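Local structure of small ribosomal subunit biogenesis GTPase RsgA (Thermotoga maritima, 1U0L) at residues V91-P97 / N123-D129; I160-K164 / N187-P191; S20-T24 / I34-L38. The protein probably assists late maturation of the 30S ribosomal subunit as a circularly permuted, zinc-binding GTPase that hydrolyses GTP slowly and is stimulated by that subunit. One frame throughout, in Å; residues are numbered along the deposited sequence.

Contact 1. Residues V91-P97 / N123-D129. With GDP (guanosine-5'-diphosphate), chain E.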
loop_
_atom_site.group_PDB
_atom_site.type_symbol
_atom_site.label_atom_id
_atom_site.label_comp_id
_atom_site.label_asym_id
_atom_site.label_seq_id
_atom_site.Cartn_x
_atom_site.Cartn_y
_atom_site.Cartn_z
ATOM N N VAL A 91 0.941 -8.335 -3.213
ATOM C CA VAL A 91 1.052 -9.760 -3.442
ATOM C C VAL A 91 0.372 -10.099 -4.756
ATOM O O VAL A 91 -0.798 -9.789 -4.984
ATOM C CB VAL A 91 0.473 -10.565 -2.271
ATOM C CG1 VAL A 91 0.409 -12.025 -2.620
ATOM C CG2 VAL A 91 1.367 -10.399 -1.075
ATOM N N VAL A 92 1.148 -10.724 -5.625
ATOM C CA VAL A 92 0.704 -11.081 -6.951
ATOM C C VAL A 92 0.749 -12.581 -7.186
ATOM O O VAL A 92 1.561 -13.296 -6.606
ATOM C CB VAL A 92 1.574 -10.335 -7.982
ATOM C CG1 VAL A 92 1.776 -11.170 -9.229
ATOM C CG2 VAL A 92 0.920 -9.002 -8.310
ATOM N N THR A 93 -0.113 -13.036 -8.085
ATOM C CA THR A 93 -0.256 -14.448 -8.394
ATOM C C THR A 93 -0.318 -14.687 -9.901
ATOM O O THR A 93 -1.126 -14.058 -10.588
ATOM C CB THR A 93 -1.556 -14.929 -7.718
ATOM O OG1 THR A 93 -1.236 -15.678 -6.541
ATOM C CG2 THR A 93 -2.405 -15.715 -8.655
ATOM N N VAL A 94 0.518 -15.573 -10.436
ATOM C CA VAL A 94 0.440 -15.821 -11.886
ATOM C C VAL A 94 -0.586 -16.898 -12.189
ATOM O O VAL A 94 -1.354 -16.795 -13.152
ATOM C CB VAL A 94 1.797 -16.270 -12.541
ATOM C CG1 VAL A 94 2.931 -15.421 -12.023
ATOM C CG2 VAL A 94 2.049 -17.747 -12.312
ATOM N N LYS A 95 -0.590 -17.924 -11.344
ATOM C CA LYS A 95 -1.482 -19.066 -11.480
ATOM C C LYS A 95 -2.644 -18.813 -10.539
ATOM O O LYS A 95 -2.971 -17.672 -10.270
ATOM C CB LYS A 95 -0.720 -20.335 -11.078
ATOM C CG LYS A 95 -1.213 -21.668 -11.615
ATOM C CD LYS A 95 -0.338 -22.765 -10.998
ATOM C CE LYS A 95 -0.774 -24.176 -11.341
ATOM N NZ LYS A 95 -0.570 -24.524 -12.776
ATOM N N MET A 96 -3.247 -19.878 -10.026
ATOM C CA MET A 96 -4.389 -19.762 -9.131
ATOM C C MET A 96 -5.096 -18.410 -9.194
ATOM O O MET A 96 -5.781 -18.143 -10.176
ATOM C CB MET A 96 -3.985 -20.122 -7.707
ATOM C CG MET A 96 -3.928 -21.619 -7.476
ATOM S SD MET A 96 -5.371 -22.470 -8.155
ATOM C CE MET A 96 -4.600 -23.274 -9.600
ATOM N N PRO A 97 -4.950 -17.532 -8.182
ATOM C CA PRO A 97 -5.790 -16.307 -8.528
ATOM C C PRO A 97 -5.621 -15.582 -9.871
ATOM O O PRO A 97 -6.504 -14.827 -10.261
ATOM C CB PRO A 97 -5.490 -15.404 -7.343
ATOM C CG PRO A 97 -5.398 -16.407 -6.216
ATOM C CD PRO A 97 -4.593 -17.568 -6.820
ATOM N N ASN A 123 3.701 -14.523 -5.127
ATOM C CA ASN A 123 3.493 -15.621 -4.181
ATOM C C ASN A 123 3.092 -16.990 -4.786
ATOM O O ASN A 123 2.864 -17.117 -5.989
ATOM C CB ASN A 123 2.440 -15.185 -3.160
ATOM C CG ASN A 123 2.328 -16.142 -1.989
ATOM O OD1 ASN A 123 1.223 -16.376 -1.473
ATOM N ND2 ASN A 123 3.469 -16.693 -1.555
ATOM N N LYS A 124 3.012 -18.010 -3.932
ATOM C CA LYS A 124 2.613 -19.351 -4.360
ATOM C C LYS A 124 3.596 -19.992 -5.336
ATOM O O LYS A 124 3.194 -20.756 -6.213
ATOM C CB LYS A 124 1.230 -19.317 -5.029
ATOM C CG LYS A 124 0.072 -18.827 -4.167
ATOM C CD LYS A 124 -1.226 -19.511 -4.599
ATOM C CE LYS A 124 -2.481 -18.668 -4.367
ATOM N NZ LYS A 124 -2.864 -18.608 -2.956
ATOM N N MET A 125 4.879 -19.684 -5.187
ATOM C CA MET A 125 5.883 -20.231 -6.086
ATOM C C MET A 125 5.907 -21.751 -6.049
ATOM O O MET A 125 6.200 -22.403 -7.055
ATOM C CB MET A 125 7.262 -19.691 -5.725
ATOM C CG MET A 125 7.436 -18.187 -5.922
ATOM S SD MET A 125 7.585 -17.638 -7.633
ATOM C CE MET A 125 9.044 -18.520 -8.102
ATOM N N ASP A 126 5.587 -22.315 -4.891
ATOM C CA ASP A 126 5.606 -23.763 -4.727
ATOM C C ASP A 126 4.648 -24.480 -5.658
ATOM O O ASP A 126 4.765 -25.684 -5.875
ATOM C CB ASP A 126 5.264 -24.139 -3.288
ATOM C CG ASP A 126 3.891 -23.657 -2.879
ATOM O OD1 ASP A 126 3.751 -22.446 -2.613
ATOM O OD2 ASP A 126 2.950 -24.477 -2.841
ATOM N N LEU A 127 3.707 -23.733 -6.217
ATOM C CA LEU A 127 2.694 -24.303 -7.099
ATOM C C LEU A 127 3.036 -24.244 -8.581
ATOM O O LEU A 127 2.447 -24.961 -9.387
ATOM C CB LEU A 127 1.383 -23.553 -6.882
ATOM C CG LEU A 127 0.108 -24.243 -6.411
ATOM C CD1 LEU A 127 0.333 -24.939 -5.076
ATOM C CD2 LEU A 127 -0.983 -23.181 -6.296
ATOM N N TYR A 128 3.994 -23.399 -8.938
ATOM C CA TYR A 128 4.349 -23.188 -10.331
ATOM C C TYR A 128 5.171 -24.217 -11.074
ATOM O O TYR A 128 6.213 -24.645 -10.600
ATOM C CB TYR A 128 5.033 -21.837 -10.459
ATOM C CG TYR A 128 4.210 -20.697 -9.916
ATOM C CD1 TYR A 128 2.831 -20.833 -9.726
ATOM C CD2 TYR A 128 4.801 -19.470 -9.617
ATOM C CE1 TYR A 128 2.060 -19.775 -9.250
ATOM C CE2 TYR A 128 4.042 -18.406 -9.148
ATOM C CZ TYR A 128 2.668 -18.566 -8.964
ATOM O OH TYR A 128 1.904 -17.516 -8.504
ATOM N N ASP A 129 4.689 -24.589 -12.258
ATOM C CA ASP A 129 5.390 -25.529 -13.125
ATOM C C ASP A 129 6.208 -24.681 -14.097
ATOM O O ASP A 129 6.318 -23.463 -13.920
ATOM C CB ASP A 129 4.402 -26.423 -13.883
ATOM C CG ASP A 129 3.403 -25.632 -14.739
ATOM O OD1 ASP A 129 2.279 -26.147 -14.947
ATOM O OD2 ASP A 129 3.734 -24.520 -15.211
HETATM P PB GDP E . -5.861 -13.709 0.782
HETATM O O1B GDP E . -4.937 -13.031 -0.183
HETATM O O2B GDP E . -7.333 -13.473 0.478
HETATM O O3B GDP E . -5.558 -13.370 2.258
HETATM O O3A GDP E . -5.604 -15.348 0.600
HETATM P PA GDP E . -5.305 -16.440 1.688
HETATM O O1A GDP E . -6.509 -16.714 2.532
HETATM O O2A GDP E . -4.051 -16.075 2.470
HETATM O "O5'" GDP E . -4.931 -17.746 0.803
HETATM C "C5'" GDP E . -5.929 -18.327 -0.042
HETATM C "C4'" GDP E . -5.710 -19.803 -0.171
HETATM O "O4'" GDP E . -4.437 -19.982 -0.835
HETATM C "C3'" GDP E . -5.708 -20.624 1.160
HETATM O "O3'" GDP E . -6.618 -21.799 0.937
HETATM C "C2'" GDP E . -4.252 -21.075 1.333
HETATM O "O2'" GDP E . -4.237 -22.401 1.847
HETATM C "C1'" GDP E . -3.631 -20.856 -0.099
HETATM N N9 GDP E . -2.166 -20.241 -0.167
HETATM C C8 GDP E . -1.782 -19.017 0.287
HETATM N N7 GDP E . -0.471 -18.810 0.050
HETATM C C5 GDP E . -0.025 -19.959 -0.587
HETATM C C6 GDP E . 1.270 -20.303 -1.077
HETATM O O6 GDP E . 2.281 -19.597 -1.027
HETATM N N1 GDP E . 1.335 -21.582 -1.669
HETATM C C2 GDP E . 0.233 -22.418 -1.758
HETATM N N2 GDP E . 0.405 -23.620 -2.336
HETATM N N3 GDP E . -0.997 -22.082 -1.293
HETATM C C4 GDP E . -1.049 -20.853 -0.723
#
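With CG turned anti to its carbonyl carbon (chi1 -55°), Tyr128 sets its ring against Val94, whose CG2 branch, placed between the backbone N and the carbonyl carbon, covers one face at 3.7 Å from the ring centroid, a CH-pi contact. The opposite face lies against the backbone of Lys124, its O over the ring centre. At the far end Tyr128 OH accepts a hydrogen bond from Val94 N (3.1 Å, 158° at the hydrogen). The one backbone-to-backbone bond between the segments is Asn123 N to Val92 O, 2.9 Å, following the pairing of strands 87-92 and 117-122. Lys95 slides past the tyrosine in the opposite direction; its NZ makes a salt bridge to Asp132 and a long one, 3.9 Å, to Asp129 OD1.

Residues 123-126 read Asn-Lys-Met-Asp, the NKxD motif of GTPases. Lys124 runs over the guanine, its CE against Pro97, and its NZ hydrogen-bonds to GDP O4' (3.0 Å) and to the carbonyl oxygen of Gly179 in the P-loop. Asp126 OD1 takes the hydrogen of GDP N1 and OD2 that of N2, each at 2.7 Å. This paired carboxylate grip implies selection for guanine, since adenine carries neither donor.

Contact 2. Residues I160-K164 / N187-P191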
loop_
_atom_site.group_PDB
_atom_site.type_symbol
_atom_site.label_atom_id
_atom_site.label_comp_id
_atom_site.label_asym_id
_atom_site.label_seq_id
_atom_site.Cartn_x
_atom_site.Cartn_y
_atom_site.Cartn_z
ATOM N N ILE A 160 10.224 -15.493 2.626
ATOM C CA ILE A 160 9.694 -14.740 3.756
ATOM C C ILE A 160 10.777 -13.976 4.505
ATOM O O ILE A 160 10.649 -12.771 4.728
ATOM C CB ILE A 160 8.908 -15.655 4.744
ATOM C CG1 ILE A 160 7.591 -16.088 4.109
ATOM C CG2 ILE A 160 8.531 -14.890 6.019
ATOM C CD1 ILE A 160 7.759 -16.895 2.864
ATOM N N GLU A 161 11.850 -14.660 4.879
ATOM C CA GLU A 161 12.917 -13.996 5.606
ATOM C C GLU A 161 13.382 -12.748 4.845
ATOM O O GLU A 161 13.642 -11.708 5.447
ATOM C CB GLU A 161 14.069 -14.976 5.851
ATOM C CG GLU A 161 14.431 -15.137 7.332
ATOM C CD GLU A 161 13.206 -15.247 8.267
ATOM O OE1 GLU A 161 12.438 -16.231 8.158
ATOM O OE2 GLU A 161 13.012 -14.342 9.117
ATOM N N GLU A 162 13.452 -12.843 3.521
ATOM C CA GLU A 162 13.859 -11.704 2.720
ATOM C C GLU A 162 12.780 -10.636 2.783
ATOM O O GLU A 162 13.079 -9.454 2.724
ATOM C CB GLU A 162 14.060 -12.083 1.250
ATOM C CG GLU A 162 14.497 -10.892 0.395
ATOM C CD GLU A 162 14.484 -11.157 -1.110
ATOM O OE1 GLU A 162 14.843 -12.276 -1.539
ATOM O OE2 GLU A 162 14.132 -10.226 -1.876
ATOM N N LEU A 163 11.522 -11.053 2.885
ATOM C CA LEU A 163 10.425 -10.099 2.928
ATOM C C LEU A 163 10.343 -9.433 4.291
ATOM O O LEU A 163 9.907 -8.286 4.407
ATOM C CB LEU A 163 9.098 -10.782 2.595
ATOM C CG LEU A 163 7.847 -9.887 2.635
ATOM C CD1 LEU A 163 7.959 -8.817 1.553
ATOM C CD2 LEU A 163 6.586 -10.720 2.453
ATOM N N LYS A 164 10.750 -10.156 5.329
ATOM C CA LYS A 164 10.744 -9.597 6.673
ATOM C C LYS A 164 11.671 -8.395 6.641
ATOM O O LYS A 164 11.474 -7.416 7.355
ATOM C CB LYS A 164 11.280 -10.607 7.679
ATOM C CG LYS A 164 10.223 -11.397 8.412
ATOM C CD LYS A 164 10.877 -12.523 9.197
ATOM C CE LYS A 164 9.850 -13.419 9.848
ATOM N NZ LYS A 164 10.486 -14.687 10.289
ATOM N N ASN A 187 0.854 -14.740 8.192
ATOM C CA ASN A 187 1.036 -15.763 9.211
ATOM C C ASN A 187 2.375 -16.458 9.077
ATOM O O ASN A 187 2.896 -16.997 10.046
ATOM C CB ASN A 187 -0.099 -16.782 9.153
ATOM C CG ASN A 187 -0.138 -17.669 10.381
ATOM O OD1 ASN A 187 0.662 -18.589 10.518
ATOM N ND2 ASN A 187 -1.062 -17.378 11.293
ATOM N N ALA A 188 2.929 -16.447 7.872
ATOM C CA ALA A 188 4.227 -17.062 7.624
ATOM C C ALA A 188 5.332 -16.168 8.197
ATOM O O ALA A 188 6.374 -16.657 8.652
ATOM C CB ALA A 188 4.435 -17.255 6.115
ATOM N N ILE A 189 5.085 -14.858 8.174
ATOM C CA ILE A 189 6.027 -13.857 8.669
ATOM C C ILE A 189 6.022 -13.780 10.186
ATOM O O ILE A 189 7.061 -13.565 10.819
ATOM C CB ILE A 189 5.673 -12.462 8.139
ATOM C CG1 ILE A 189 5.596 -12.483 6.611
ATOM C CG2 ILE A 189 6.718 -11.466 8.591
ATOM C CD1 ILE A 189 4.949 -11.245 6.010
ATOM N N ASN A 190 4.840 -13.949 10.765
ATOM C CA ASN A 190 4.673 -13.894 12.211
ATOM C C ASN A 190 3.551 -14.817 12.647
ATOM O O ASN A 190 2.413 -14.376 12.793
ATOM C CB ASN A 190 4.310 -12.476 12.646
ATOM C CG ASN A 190 5.434 -11.778 13.371
ATOM O OD1 ASN A 190 5.190 -10.862 14.175
ATOM N ND2 ASN A 190 6.672 -12.189 13.092
ATOM N N PRO A 191 3.847 -16.105 12.866
ATOM C CA PRO A 191 2.808 -17.049 13.290
ATOM C C PRO A 191 1.827 -16.411 14.268
ATOM O O PRO A 191 2.236 -15.831 15.271
ATOM C CB PRO A 191 3.617 -18.172 13.918
ATOM C CG PRO A 191 4.793 -18.249 12.991
ATOM C CD PRO A 191 5.157 -16.775 12.783
#
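Lys164 and Ile189 lie alongside each other with their side chains running in opposite directions, and this antiparallel overlap forms one side of the contact. The aliphatic part of the lysine does the touching: its CG packs on the CG2 branch of Ile189 at 3.5 Å, and the chain, extended beyond CG, carries CE up to the oxygen end of the Ile189 carbonyl. There Glu161 of the same helix comes round to meet NZ in a salt bridge, though the position of its carboxylate is less sure.

Leu163 meets the same isoleucine from another quarter. Its side chain crosses that of Ile189 at about a right angle, so that only branch ends approach, Leu163 CD2 to Ile189 CD1 at 4.0 Å. Ile160 divides its two branches between neighbours: CG2, anti to the backbone N, leans on Ile189 CG1 and on Ile189 CA (both 3.8 Å), while CG1 reaches Ala188 CB at 3.9 Å. Ile189 is thus met on CG1, CG2 and CD1 by three residues of one helix.

The helix 160-167 belongs to a beta-alpha-beta crossover from strand 149-151 to strand 171-175 in the P-loop GTPase fold, and 182-189 is the helix that follows the P-loop itself. The contact packs the last turn of the P-loop helix against the crossover helix, with the side chain of Ile160 about 7 Å from the bound GDP. Phe219 and Phe221 add to the apolar surround of Ile189, and Val150 touches Leu163 from the strand side.

Past the last turn the chain leaves helical geometry at Asn190. Its ND2 gives a hydrogen bond to Ile189 O (2.7 Å, 153° at the hydrogen), reaching that carbonyl from a position tilted 29° out of its plane, while OD1 accepts from the backbone N of Asp220.

Contact 3. Residues S20-T24 / I34-L38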
loop_
_atom_site.group_PDB
_atom_site.type_symbol
_atom_site.label_atom_id
_atom_site.label_comp_id
_atom_site.label_asym_id
_atom_site.label_seq_id
_atom_site.Cartn_x
_atom_site.Cartn_y
_atom_site.Cartn_z
ATOM N N SER A 20 -14.297 -0.126 22.028
ATOM C CA SER A 20 -15.394 0.424 22.843
ATOM C C SER A 20 -15.625 1.939 22.754
ATOM O O SER A 20 -15.740 2.628 23.773
ATOM C CB SER A 20 -15.238 0.012 24.329
ATOM O OG SER A 20 -13.977 -0.594 24.608
ATOM N N ASN A 21 -15.708 2.441 21.524
ATOM C CA ASN A 21 -15.944 3.860 21.254
ATOM C C ASN A 21 -14.839 4.743 21.845
ATOM O O ASN A 21 -15.092 5.864 22.285
ATOM C CB ASN A 21 -17.317 4.259 21.810
ATOM C CG ASN A 21 -17.945 5.428 21.067
ATOM O OD1 ASN A 21 -19.133 5.714 21.229
ATOM N ND2 ASN A 21 -17.151 6.113 20.256
ATOM N N MET A 22 -13.612 4.223 21.840
ATOM C CA MET A 22 -12.447 4.941 22.361
ATOM C C MET A 22 -11.168 4.602 21.581
ATOM O O MET A 22 -11.024 3.503 21.046
ATOM C CB MET A 22 -12.243 4.613 23.844
ATOM C CG MET A 22 -13.325 5.152 24.778
ATOM S SD MET A 22 -13.011 4.759 26.522
ATOM C CE MET A 22 -12.211 6.233 27.043
ATOM N N VAL A 23 -10.242 5.554 21.524
ATOM C CA VAL A 23 -8.981 5.363 20.816
ATOM C C VAL A 23 -7.941 4.617 21.652
ATOM O O VAL A 23 -7.646 4.997 22.785
ATOM C CB VAL A 23 -8.363 6.722 20.402
ATOM C CG1 VAL A 23 -7.015 6.500 19.707
ATOM C CG2 VAL A 23 -9.319 7.478 19.497
ATOM N N THR A 24 -7.379 3.559 21.075
ATOM C CA THR A 24 -6.357 2.760 21.745
ATOM C C THR A 24 -5.013 3.223 21.202
ATOM O O THR A 24 -4.777 3.131 20.001
ATOM C CB THR A 24 -6.495 1.262 21.398
ATOM O OG1 THR A 24 -7.874 0.877 21.460
ATOM C CG2 THR A 24 -5.689 0.410 22.374
ATOM N N ILE A 34 -2.309 1.593 25.836
ATOM C CA ILE A 34 -3.061 2.501 26.706
ATOM C C ILE A 34 -4.344 2.950 26.012
ATOM O O ILE A 34 -4.286 3.550 24.939
ATOM C CB ILE A 34 -2.255 3.797 27.033
ATOM C CG1 ILE A 34 -0.875 3.457 27.603
ATOM C CG2 ILE A 34 -3.040 4.659 28.003
ATOM C CD1 ILE A 34 0.125 2.993 26.562
ATOM N N LEU A 35 -5.503 2.673 26.601
ATOM C CA LEU A 35 -6.743 3.116 25.970
ATOM C C LEU A 35 -6.834 4.616 26.234
ATOM O O LEU A 35 -6.189 5.111 27.151
ATOM C CB LEU A 35 -7.947 2.375 26.553
ATOM C CG LEU A 35 -9.246 2.483 25.739
ATOM C CD1 LEU A 35 -10.158 1.312 26.050
ATOM C CD2 LEU A 35 -9.936 3.801 26.045
ATOM N N CYS A 36 -7.610 5.347 25.433
ATOM C CA CYS A 36 -7.710 6.795 25.609
ATOM C C CYS A 36 -8.993 7.471 25.127
ATOM O O CYS A 36 -9.853 6.876 24.470
ATOM C CB CYS A 36 -6.540 7.494 24.907
ATOM S SG CYS A 36 -4.906 7.045 25.490
ATOM N N LYS A 37 -9.086 8.753 25.462
ATOM C CA LYS A 37 -10.209 9.584 25.081
ATOM C C LYS A 37 -9.617 10.908 24.614
ATOM O O LYS A 37 -8.659 11.411 25.199
ATOM C CB LYS A 37 -11.138 9.812 26.272
ATOM C CG LYS A 37 -12.588 9.393 26.043
ATOM C CD LYS A 37 -13.267 10.199 24.937
ATOM C CE LYS A 37 -12.811 9.778 23.546
ATOM N NZ LYS A 37 -13.021 8.323 23.308
ATOM N N LEU A 38 -10.160 11.458 23.539
ATOM C CA LEU A 38 -9.638 12.715 23.047
ATOM C C LEU A 38 -10.378 13.847 23.715
ATOM O O LEU A 38 -11.605 13.866 23.755
ATOM C CB LEU A 38 -9.761 12.798 21.522
ATOM C CG LEU A 38 -10.833 11.953 20.834
ATOM C CD1 LEU A 38 -12.213 12.376 21.296
ATOM C CD2 LEU A 38 -10.705 12.111 19.333
#
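Met22 fits between Leu35 and Lys37 of the opposing strand and crosses both side chains at about a right angle. Leu35 sends only its CD2 branch into the contact, where it reaches both Met22 CB and Met22 SD, each at 3.3 Å. The thioether then bends at its last torsion (chi3 95°), which carries Met22 CE across to Lys37 CG, also 3.3 Å away. Lys37 answers by folding: bent at chi2, chi3 and chi4, it curls round the methionine until its NZ stands 3.5 Å from Met22 CG. An alanine in place of Met22 would keep CB beside Leu35 but would probably leave the CD2 branch and the bent lysine without the thioether they pack on, freeing Lys37 to swing outward.

Behind these side chains lie the backbones of a beta hairpin, strands 22-27 and 33-38; the segments 22-24 and 34-38 run at 137° between their directions, short of fully antiparallel. Two weak hydrogen bonds link Val23 and Cys36, from Cys36 N to Val23 O at 2.7 Å and from Val23 N to Cys36 O at 3.3 Å, both strongly bent. Thr24 and Leu35 follow as a non-hydrogen-bonded pair, their CA atoms 4.3 Å apart.

Further out, the hairpin is held in the five-stranded sheet of the OB-fold domain. Val23 and Cys36 point to the face opposite that of Thr24 and Leu35 and meet Ile67 there, Val23 also touching Val15 and Phe18, and Cys36 touching Tyr57. Backbone bonds join Thr24 to Val16 and Ser17 on one flank and Lys37 to Ile67 on the other.

The chemistry is mainly apolar, and much of the cohesion probably comes from packing: Val23 and Cys36 turn their buried side chains to the other strands of the sheet, while Met22, Leu35 and the methylenes of Lys37 pack on one another.

From the N terminus, contact 3 comes first and closes the shortest loop, a hairpin with nine residues between its segments, inside the OB-fold domain. The chain then enters the GTPase domain. Contact 1 closes next, spanning helix 101-113 and strand 117-122 to join the end of strand 87-92 to the guanine-binding loop. Contact 2 opens only after that and spans strand 171-175 and the P-loop, bringing helices 160-167 and 182-189 together. The three loops follow in series, with none nested or crossed. Contacts 1 and 2 lie about 17 Å apart between centres near the same nucleotide; the centre of contact 3 is about 41 Å from that of contact 1 and about 30 Å from that of contact 2.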